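Cystatin-F (Homo sapiens, PDB 2CH9) inhibits the cysteine proteases papain and cathepsin L, more weakly than other cystatins do, and may take part in immune regulation. Local coordinates at residues 107-112 with 118-123; 18-23 with 68-73; 47-52 with 97-102. One frame throughout, in Å; residues are numbered along the deposited sequence.

Contact 1 (107-112 with 118-123); sequences SEVWVV and FEVPVL
Ser-107 to Val-111 pair antiparallel with Phe-118 to Leu-123 in the C-terminal beta hairpin of the cystatin fold, where strand 117-126 forms the outer edge of the sheet within the chain. In cystatins the turn of this hairpin is one of the loops presented to the target protease. Two backbone bonds join the hydrogen-bonded pair Trp-110/Glu-119, from Trp-110 N to Glu-119 O (2.8 Å) and from Glu-119 N to Trp-110 O (2.9 Å). Beyond them the register slips by one residue in a beta bulge. Here Pro-121 has no N-H to offer, and its CD lies 3.2 Å from Glu-108 O. Pairing resumes where Glu-108 N donates to Val-122 O at 3.0 Å.

Val-109 and Val-120 run alongside each other and reach helix 28-44. Phe-118 also stacks against Tyr-36 of that helix. On the opposite face, Glu-108 and Val-122 lie side by side. The Glu-108 chain is extended beyond CG (chi2 172°), which carries OE1 to 3.3 Å from Val-122 CG2. The carboxylate is gripped by Lys-68 NZ of the neighbouring strand 67-78, in a salt bridge to OE1, and by Tyr-106 OH of its own strand, hydrogen-bonded to OE2. Replacement of Glu-108 by an alanine is likely to deprive Lys-68 of its ionic partner and Tyr-106 OH of its acceptor, and to uncover part of Val-122.

Farther along the same face, Trp-110 is held through NE1 by Val-64 O, and Val-112 CG2 sits over one face of its ring, toward the rim. Glu-119 comes to the ring edge with its carboxylate turned 88° to the indole. Its OE2, which is hydrogen-bonded to His-117 NE2, lies 3.3 Å from Trp-110 CE3.

Contact 2 (18-23 with 68-73); sequences GFPKTI and KYMLEV
Pro-20 and Ile-23 are the two residues through which 18-23 touches 68-73, one on each face of the sheet and both across the intervening strand 49-63. The approach is one of side chains alone, since even the nearest CA atoms, those of Pro-20 and Met-70, are 8.1 Å apart. The segment starts at the reactive-site residue Gly-18, whose carbonyl oxygen accepts a hydrogen bond from Gln-62 NE2. In cystatins this N-terminal part of the inhibitor works with two hairpin loops to fill the protease cleft.

Phe-19 follows, and Pro-20 CD lies over one face of its ring, toward the rim, 3.3 Å above the plane. The pyrrolidine ring of Pro-20 then meets the end of Met-70, and the two side chains cross obliquely. Pro-20 CG is 3.9 Å from Met-70 CE and equally far from the sulfur, while Pro-20 CB lies 4.0 Å from Met-70 SD. Met-70 is extended beyond CG (chi2 171°, chi3 167°), so that its sulfur and methyl reach out across strand 49-63 toward Pro-20. In the dimer, Tyr-106 of the second subunit also packs on Pro-20, and Met-70 of that subunit packs on Phe-19.

At Lys-21 the backbone bonds to Val-61, and at Ile-23 to Ala-59, so that strand 21-22 lines the sheet edge. Ile-23 points to the helix-covered face, where Val-30 of helix 28-44 also meets it. Its CD1 comes to the edge of the Tyr-69 ring, near the ring plane, 4.4 Å from CE1.

No hydrogen bond links the two segments. With only aliphatic carbon, sulfur and a ring edge in play, the contact is van der Waals packing with little directionality, and the alignment of 18-23 probably owes more to its backbone bonds with strand 49-63.

Contact 3 (47-52 with 97-102); sequences DMFLFK and HTLKQT. With NAG (2-acetamido-2-deoxy-beta-D-glucopyranose), chain C.
Phe-51 and Gln-101 make the closer of two contacts between the start of strand 49-63 and the loop that leads into strand 102-112. From CB, the Phe-51 side chain leaves with CG anti to the carbonyl carbon (chi1 -80°), which turns the ring toward the loop. The ring then meets different neighbours along its rim. On the CD1 branch, CE1 lies 3.6 Å from Asp-47 CG, which sits at the ring edge in its plane. On the other branch, CE2 is 3.8 Å from the backbone oxygen of Gln-101. At the tip, CZ is 4.0 Å from Gln-101 OE1. The ring and amide planes stand 53° apart, and the two side chains cross at a slant, a loose meeting of aromatic C-H groups with two oxygens.

Asp-47 is itself fixed. Its OD2 accepts the Phe-49 N-H at 2.9 Å in an Asx turn, a moderately bent bond (155°) that meets OD2 on its anti side, out of the carboxylate plane, and its OD1 forms a salt bridge with Arg-77.

The second contact is apolar and lighter, with Phe-49 CE2 4.5 Å from Leu-99 CD1. Met-48 CG lies over one face of the Phe-49 ring, toward its rim. Leu-99 CD1 also faces the first sugar of the glycan at Asn-96, lying 3.8 Å from NAG O5, and Thr-98 CG2 comes to 3.5 Å from the same oxygen. The end of Leu-99 therefore lies between the Phe-49 ring and the sugar.

Within the fold, the Phe-51 ring is wedged against helix 28-44, where it meets Val-38 and the ring of Phe-41. Strand 67-78 lies between strand 49-63 and strand 102-112 in the sheet, and its Arg-77 packs on Phe-49, Phe-51 and Gln-101 while pairing through its backbone with Gln-101.

In the fold
From the N terminus, contact 2 opens at 18-23, and the chain runs through helix 28-44 and along strand 49-63 before 68-73 closes it. Contact 3 opens inside that loop, at 47-52, and closes beyond it at 97-102, so the two cross; they lie on opposite sides of the chain's centre, their centres about 27 Å apart. Contact 1 follows in series as a short hairpin closure. All three reach the same antiparallel sheet. Contacts 1 and 2 touch where strands 67-78 and 102-112 pair, linking the two sheet edges, and both reach the second subunit. Contact 3 ties the far end of the sheet to the glycosylated loop.

Contact 1 (107-112 with 118-123)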
# COMPACT_ATOMS: atom_id res chain seq x y z
N SER A 107 -2.39 -6.24 6.83
CA SER A 107 -1.19 -6.71 6.17
C SER A 107 -1.16 -6.41 4.68
O SER A 107 -2.21 -6.25 4.02
CB SER A 107 -1.00 -8.21 6.41
OG SER A 107 -1.94 -8.94 5.66
N GLU A 108 0.06 -6.33 4.15
CA GLU A 108 0.30 -6.35 2.72
C GLU A 108 1.19 -7.54 2.45
O GLU A 108 2.18 -7.76 3.16
CB GLU A 108 0.92 -5.04 2.24
CG GLU A 108 -0.08 -3.90 2.30
CD GLU A 108 0.48 -2.52 2.04
OE1 GLU A 108 1.71 -2.36 1.77
OE2 GLU A 108 -0.33 -1.58 2.11
N VAL A 109 0.82 -8.32 1.44
CA VAL A 109 1.47 -9.57 1.12
C VAL A 109 1.68 -9.56 -0.39
O VAL A 109 0.71 -9.41 -1.16
CB VAL A 109 0.56 -10.78 1.46
CG1 VAL A 109 1.21 -12.08 1.05
CG2 VAL A 109 0.20 -10.79 2.95
N TRP A 110 2.93 -9.71 -0.81
CA TRP A 110 3.27 -9.71 -2.23
C TRP A 110 3.58 -11.13 -2.67
O TRP A 110 4.47 -11.77 -2.10
CB TRP A 110 4.47 -8.79 -2.49
CG TRP A 110 4.83 -8.63 -3.96
CD1 TRP A 110 3.98 -8.30 -4.99
CD2 TRP A 110 6.13 -8.77 -4.54
NE1 TRP A 110 4.68 -8.23 -6.17
CE2 TRP A 110 6.00 -8.52 -5.93
CE3 TRP A 110 7.39 -9.08 -4.02
CZ2 TRP A 110 7.09 -8.58 -6.80
CZ3 TRP A 110 8.47 -9.14 -4.88
CH2 TRP A 110 8.31 -8.88 -6.27
N VAL A 111 2.83 -11.63 -3.64
CA VAL A 111 3.00 -13.03 -4.07
C VAL A 111 3.30 -13.07 -5.56
O VAL A 111 2.58 -12.46 -6.37
CB VAL A 111 1.74 -13.88 -3.75
CG1 VAL A 111 1.98 -15.36 -4.08
CG2 VAL A 111 1.35 -13.71 -2.29
N VAL A 112 4.39 -13.74 -5.92
CA VAL A 112 4.73 -13.96 -7.32
C VAL A 112 4.77 -15.48 -7.60
O VAL A 112 5.83 -16.10 -7.52
CB VAL A 112 6.04 -13.26 -7.74
CG1 VAL A 112 6.16 -13.25 -9.25
CG2 VAL A 112 6.08 -11.83 -7.22
N PHE A 118 6.94 -15.24 -2.13
CA PHE A 118 5.99 -14.44 -1.38
C PHE A 118 6.78 -13.64 -0.36
O PHE A 118 7.90 -14.01 0.01
CB PHE A 118 4.93 -15.30 -0.69
CG PHE A 118 5.48 -16.19 0.38
CD1 PHE A 118 5.94 -17.47 0.06
CD2 PHE A 118 5.56 -15.76 1.71
CE1 PHE A 118 6.46 -18.30 1.04
CE2 PHE A 118 6.09 -16.60 2.70
CZ PHE A 118 6.53 -17.87 2.37
N GLU A 119 6.17 -12.54 0.07
CA GLU A 119 6.73 -11.61 1.04
C GLU A 119 5.56 -10.98 1.79
O GLU A 119 4.50 -10.79 1.19
CB GLU A 119 7.39 -10.47 0.32
CG GLU A 119 8.82 -10.58 0.11
CD GLU A 119 9.31 -9.33 -0.56
OE1 GLU A 119 9.30 -8.27 0.10
OE2 GLU A 119 9.70 -9.42 -1.75
N VAL A 120 5.80 -10.59 3.04
CA VAL A 120 4.85 -9.83 3.86
C VAL A 120 5.54 -8.50 4.28
O VAL A 120 6.05 -8.38 5.39
CB VAL A 120 4.34 -10.64 5.08
CG1 VAL A 120 3.26 -9.89 5.84
CG2 VAL A 120 3.82 -12.02 4.65
N PRO A 121 5.61 -7.51 3.36
CA PRO A 121 6.34 -6.28 3.69
C PRO A 121 5.69 -5.40 4.76
O PRO A 121 6.37 -4.60 5.37
CB PRO A 121 6.42 -5.54 2.35
CG PRO A 121 5.30 -6.05 1.57
CD PRO A 121 5.11 -7.49 1.98
N VAL A 122 4.38 -5.56 4.98
CA VAL A 122 3.65 -4.78 6.00
C VAL A 122 2.79 -5.68 6.87
O VAL A 122 2.03 -6.50 6.37
CB VAL A 122 2.70 -3.72 5.36
CG1 VAL A 122 1.91 -2.96 6.44
CG2 VAL A 122 3.47 -2.74 4.51
N LEU A 123 2.91 -5.53 8.19
CA LEU A 123 2.00 -6.18 9.12
C LEU A 123 1.84 -5.33 10.36
O LEU A 123 2.81 -5.03 11.06
CB LEU A 123 2.48 -7.59 9.47
CG LEU A 123 1.69 -8.43 10.47
CD1 LEU A 123 0.31 -8.83 9.93
CD2 LEU A 123 2.53 -9.66 10.85

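Contact 2 (18-23 with 68-73)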
# COMPACT_ATOMS: atom_id res chain seq x y z
N GLY A 18 -1.01 -1.00 -11.83
CA GLY A 18 -2.32 -1.41 -11.30
C GLY A 18 -2.72 -0.61 -10.07
O GLY A 18 -1.88 -0.20 -9.27
N PHE A 19 -4.02 -0.40 -9.93
CA PHE A 19 -4.60 0.22 -8.74
C PHE A 19 -5.26 -0.90 -7.91
O PHE A 19 -5.72 -1.88 -8.50
CB PHE A 19 -5.63 1.29 -9.16
CG PHE A 19 -6.11 2.14 -8.03
CD1 PHE A 19 -5.35 3.20 -7.56
CD2 PHE A 19 -7.35 1.88 -7.43
CE1 PHE A 19 -5.78 3.98 -6.50
CE2 PHE A 19 -7.80 2.67 -6.37
CZ PHE A 19 -7.00 3.72 -5.91
N PRO A 20 -5.26 -0.78 -6.56
CA PRO A 20 -5.90 -1.86 -5.76
C PRO A 20 -7.41 -2.00 -6.04
O PRO A 20 -8.10 -1.00 -6.14
CB PRO A 20 -5.67 -1.41 -4.31
CG PRO A 20 -4.52 -0.42 -4.39
CD PRO A 20 -4.68 0.27 -5.70
N LYS A 21 -7.88 -3.23 -6.21
CA LYS A 21 -9.31 -3.51 -6.47
C LYS A 21 -9.84 -4.45 -5.40
O LYS A 21 -9.14 -5.31 -4.91
CB LYS A 21 -9.55 -4.21 -7.83
CG LYS A 21 -8.69 -3.81 -9.04
CD LYS A 21 -9.00 -2.42 -9.60
CE LYS A 21 -8.85 -2.42 -11.12
NZ LYS A 21 -7.51 -2.86 -11.58
N THR A 22 -11.10 -4.28 -5.06
CA THR A 22 -11.79 -5.21 -4.18
C THR A 22 -11.67 -6.65 -4.69
O THR A 22 -11.76 -6.92 -5.90
CB THR A 22 -13.29 -4.81 -4.01
OG1 THR A 22 -13.88 -5.60 -2.99
CG2 THR A 22 -14.09 -5.01 -5.32
N ILE A 23 -11.49 -7.57 -3.76
CA ILE A 23 -11.51 -8.99 -4.07
C ILE A 23 -12.24 -9.71 -2.94
O ILE A 23 -12.21 -9.25 -1.80
CB ILE A 23 -10.06 -9.53 -4.31
CG1 ILE A 23 -10.08 -10.96 -4.89
CG2 ILE A 23 -9.17 -9.36 -3.05
CD1 ILE A 23 -8.69 -11.46 -5.30
N LYS A 68 -0.22 -8.11 -5.13
CA LYS A 68 -0.08 -7.53 -3.79
C LYS A 68 -1.45 -7.51 -3.12
O LYS A 68 -2.39 -6.87 -3.62
CB LYS A 68 0.50 -6.11 -3.85
CG LYS A 68 0.85 -5.53 -2.49
CD LYS A 68 0.91 -4.03 -2.52
CE LYS A 68 2.13 -3.57 -1.75
NZ LYS A 68 2.07 -2.15 -1.32
N TYR A 69 -1.56 -8.22 -2.00
CA TYR A 69 -2.80 -8.25 -1.23
C TYR A 69 -2.75 -7.22 -0.13
O TYR A 69 -1.73 -7.06 0.53
CB TYR A 69 -3.06 -9.63 -0.65
CG TYR A 69 -3.28 -10.66 -1.72
CD1 TYR A 69 -4.54 -10.85 -2.30
CD2 TYR A 69 -2.22 -11.42 -2.20
CE1 TYR A 69 -4.73 -11.79 -3.30
CE2 TYR A 69 -2.41 -12.36 -3.20
CZ TYR A 69 -3.66 -12.54 -3.74
OH TYR A 69 -3.82 -13.49 -4.72
N MET A 70 -3.83 -6.47 0.03
CA MET A 70 -3.96 -5.59 1.18
C MET A 70 -5.11 -6.17 1.98
O MET A 70 -6.24 -6.21 1.48
CB MET A 70 -4.26 -4.15 0.73
CG MET A 70 -3.21 -3.61 -0.21
SD MET A 70 -3.67 -2.03 -0.92
CE MET A 70 -2.08 -1.54 -1.61
N LEU A 71 -4.83 -6.63 3.20
CA LEU A 71 -5.78 -7.44 3.95
C LEU A 71 -6.08 -6.88 5.32
O LEU A 71 -5.19 -6.36 6.00
CB LEU A 71 -5.27 -8.87 4.12
CG LEU A 71 -4.83 -9.69 2.92
CD1 LEU A 71 -4.42 -11.06 3.41
CD2 LEU A 71 -5.95 -9.83 1.86
N GLU A 72 -7.35 -6.98 5.71
CA GLU A 72 -7.79 -6.78 7.07
C GLU A 72 -8.15 -8.17 7.58
O GLU A 72 -9.13 -8.77 7.14
CB GLU A 72 -9.00 -5.84 7.10
CG GLU A 72 -9.45 -5.43 8.48
CD GLU A 72 -10.68 -4.54 8.43
OE1 GLU A 72 -11.80 -5.05 8.14
OE2 GLU A 72 -10.54 -3.32 8.68
N VAL A 73 -7.35 -8.68 8.50
CA VAL A 73 -7.41 -10.08 8.91
C VAL A 73 -7.36 -10.17 10.44
O VAL A 73 -6.57 -9.47 11.08
CB VAL A 73 -6.27 -10.91 8.23
CG1 VAL A 73 -4.94 -10.16 8.27
CG2 VAL A 73 -6.14 -12.31 8.83

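Contact 3 (47-52 with 97-102)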
# COMPACT_ATOMS: atom_id res chain seq x y z
N ASP A 47 5.37 -15.51 21.40
CA ASP A 47 4.35 -16.18 22.17
C ASP A 47 4.79 -17.63 22.36
O ASP A 47 5.69 -18.12 21.66
CB ASP A 47 3.00 -16.13 21.45
CG ASP A 47 1.82 -16.33 22.39
OD1 ASP A 47 1.49 -15.41 23.17
OD2 ASP A 47 1.22 -17.43 22.36
N MET A 48 4.16 -18.32 23.30
CA MET A 48 4.46 -19.73 23.48
C MET A 48 3.59 -20.60 22.56
O MET A 48 3.92 -21.76 22.29
CB MET A 48 4.36 -20.10 24.96
CG MET A 48 3.22 -20.98 25.39
SD MET A 48 3.83 -22.01 26.75
CE MET A 48 5.13 -22.94 25.92
N PHE A 49 2.50 -20.03 22.06
CA PHE A 49 1.63 -20.70 21.09
C PHE A 49 1.66 -20.04 19.71
O PHE A 49 1.94 -18.85 19.58
CB PHE A 49 0.19 -20.74 21.60
CG PHE A 49 -0.00 -21.56 22.84
CD1 PHE A 49 -0.02 -22.95 22.78
CD2 PHE A 49 -0.17 -20.95 24.08
CE1 PHE A 49 -0.20 -23.72 23.93
CE2 PHE A 49 -0.34 -21.71 25.24
CZ PHE A 49 -0.36 -23.10 25.16
N LEU A 50 1.36 -20.83 18.68
CA LEU A 50 1.18 -20.30 17.34
C LEU A 50 -0.19 -19.62 17.20
O LEU A 50 -1.19 -20.06 17.79
CB LEU A 50 1.31 -21.40 16.28
CG LEU A 50 2.60 -22.17 16.04
CD1 LEU A 50 2.32 -23.31 15.07
CD2 LEU A 50 3.71 -21.27 15.52
N PHE A 51 -0.24 -18.55 16.42
CA PHE A 51 -1.50 -17.91 16.07
C PHE A 51 -1.93 -18.38 14.69
O PHE A 51 -1.10 -18.86 13.92
CB PHE A 51 -1.36 -16.39 16.10
CG PHE A 51 -1.42 -15.81 17.49
CD1 PHE A 51 -0.45 -16.12 18.44
CD2 PHE A 51 -2.44 -14.93 17.83
CE1 PHE A 51 -0.51 -15.56 19.73
CE2 PHE A 51 -2.51 -14.37 19.12
CZ PHE A 51 -1.54 -14.69 20.06
N LYS A 52 -3.21 -18.22 14.37
CA LYS A 52 -3.76 -18.61 13.08
C LYS A 52 -4.79 -17.57 12.63
O LYS A 52 -5.51 -16.99 13.46
CB LYS A 52 -4.40 -20.00 13.20
CG LYS A 52 -5.00 -20.60 11.93
CD LYS A 52 -5.60 -21.96 12.23
CE LYS A 52 -6.19 -22.61 11.00
NZ LYS A 52 -6.82 -23.93 11.31
N HIS A 97 -10.45 -19.68 28.33
CA HIS A 97 -10.71 -18.23 28.25
C HIS A 97 -9.50 -17.38 28.65
O HIS A 97 -9.30 -16.29 28.11
CB HIS A 97 -11.95 -17.82 29.08
CG HIS A 97 -12.35 -16.39 28.89
ND1 HIS A 97 -12.18 -15.43 29.87
CD2 HIS A 97 -12.90 -15.75 27.83
CE1 HIS A 97 -12.62 -14.27 29.42
NE2 HIS A 97 -13.06 -14.43 28.19
N THR A 98 -8.69 -17.90 29.58
CA THR A 98 -7.48 -17.19 30.00
C THR A 98 -6.38 -17.22 28.94
O THR A 98 -5.40 -16.47 29.02
CB THR A 98 -6.94 -17.71 31.35
OG1 THR A 98 -6.15 -16.69 31.97
CG2 THR A 98 -6.08 -18.94 31.16
N LEU A 99 -6.54 -18.09 27.94
CA LEU A 99 -5.54 -18.20 26.87
C LEU A 99 -6.06 -17.69 25.53
O LEU A 99 -5.28 -17.52 24.59
CB LEU A 99 -5.01 -19.64 26.78
CG LEU A 99 -4.23 -20.16 27.99
CD1 LEU A 99 -3.96 -21.66 27.87
CD2 LEU A 99 -2.92 -19.39 28.22
N LYS A 100 -7.37 -17.46 25.43
CA LYS A 100 -7.97 -16.83 24.25
C LYS A 100 -7.40 -15.44 24.03
O LYS A 100 -7.48 -14.58 24.91
CB LYS A 100 -9.49 -16.73 24.39
CG LYS A 100 -10.30 -17.90 23.86
CD LYS A 100 -11.65 -17.41 23.32
CE LYS A 100 -12.64 -18.55 23.09
NZ LYS A 100 -13.30 -19.02 24.36
N GLN A 101 -6.82 -15.22 22.85
CA GLN A 101 -6.34 -13.89 22.46
C GLN A 101 -6.53 -13.67 20.96
O GLN A 101 -6.12 -14.51 20.14
CB GLN A 101 -4.87 -13.68 22.85
CG GLN A 101 -4.31 -12.36 22.35
CD GLN A 101 -3.12 -11.87 23.15
OE1 GLN A 101 -2.05 -11.60 22.59
NE2 GLN A 101 -3.30 -11.73 24.46
N THR A 102 -7.16 -12.55 20.62
CA THR A 102 -7.37 -12.18 19.23
C THR A 102 -6.75 -10.82 18.94
O THR A 102 -6.78 -9.93 19.78
CB THR A 102 -8.87 -12.18 18.87
OG1 THR A 102 -9.45 -13.44 19.20
CG2 THR A 102 -9.09 -11.94 17.38
C1 NAG C . -6.38 -22.60 31.46
C2 NAG C . -6.60 -23.76 32.45
C3 NAG C . -6.05 -23.43 33.84
C4 NAG C . -4.61 -22.93 33.79
C5 NAG C . -4.43 -21.86 32.70
C6 NAG C . -2.96 -21.49 32.49
C7 NAG C . -8.56 -25.10 31.87
C8 NAG C . -9.96 -25.49 32.25
N2 NAG C . -8.01 -24.10 32.56
O3 NAG C . -6.12 -24.58 34.67
O4 NAG C . -4.25 -22.42 35.06
O5 NAG C . -5.00 -22.27 31.45
O6 NAG C . -2.32 -22.42 31.62
O7 NAG C . -7.96 -25.69 30.97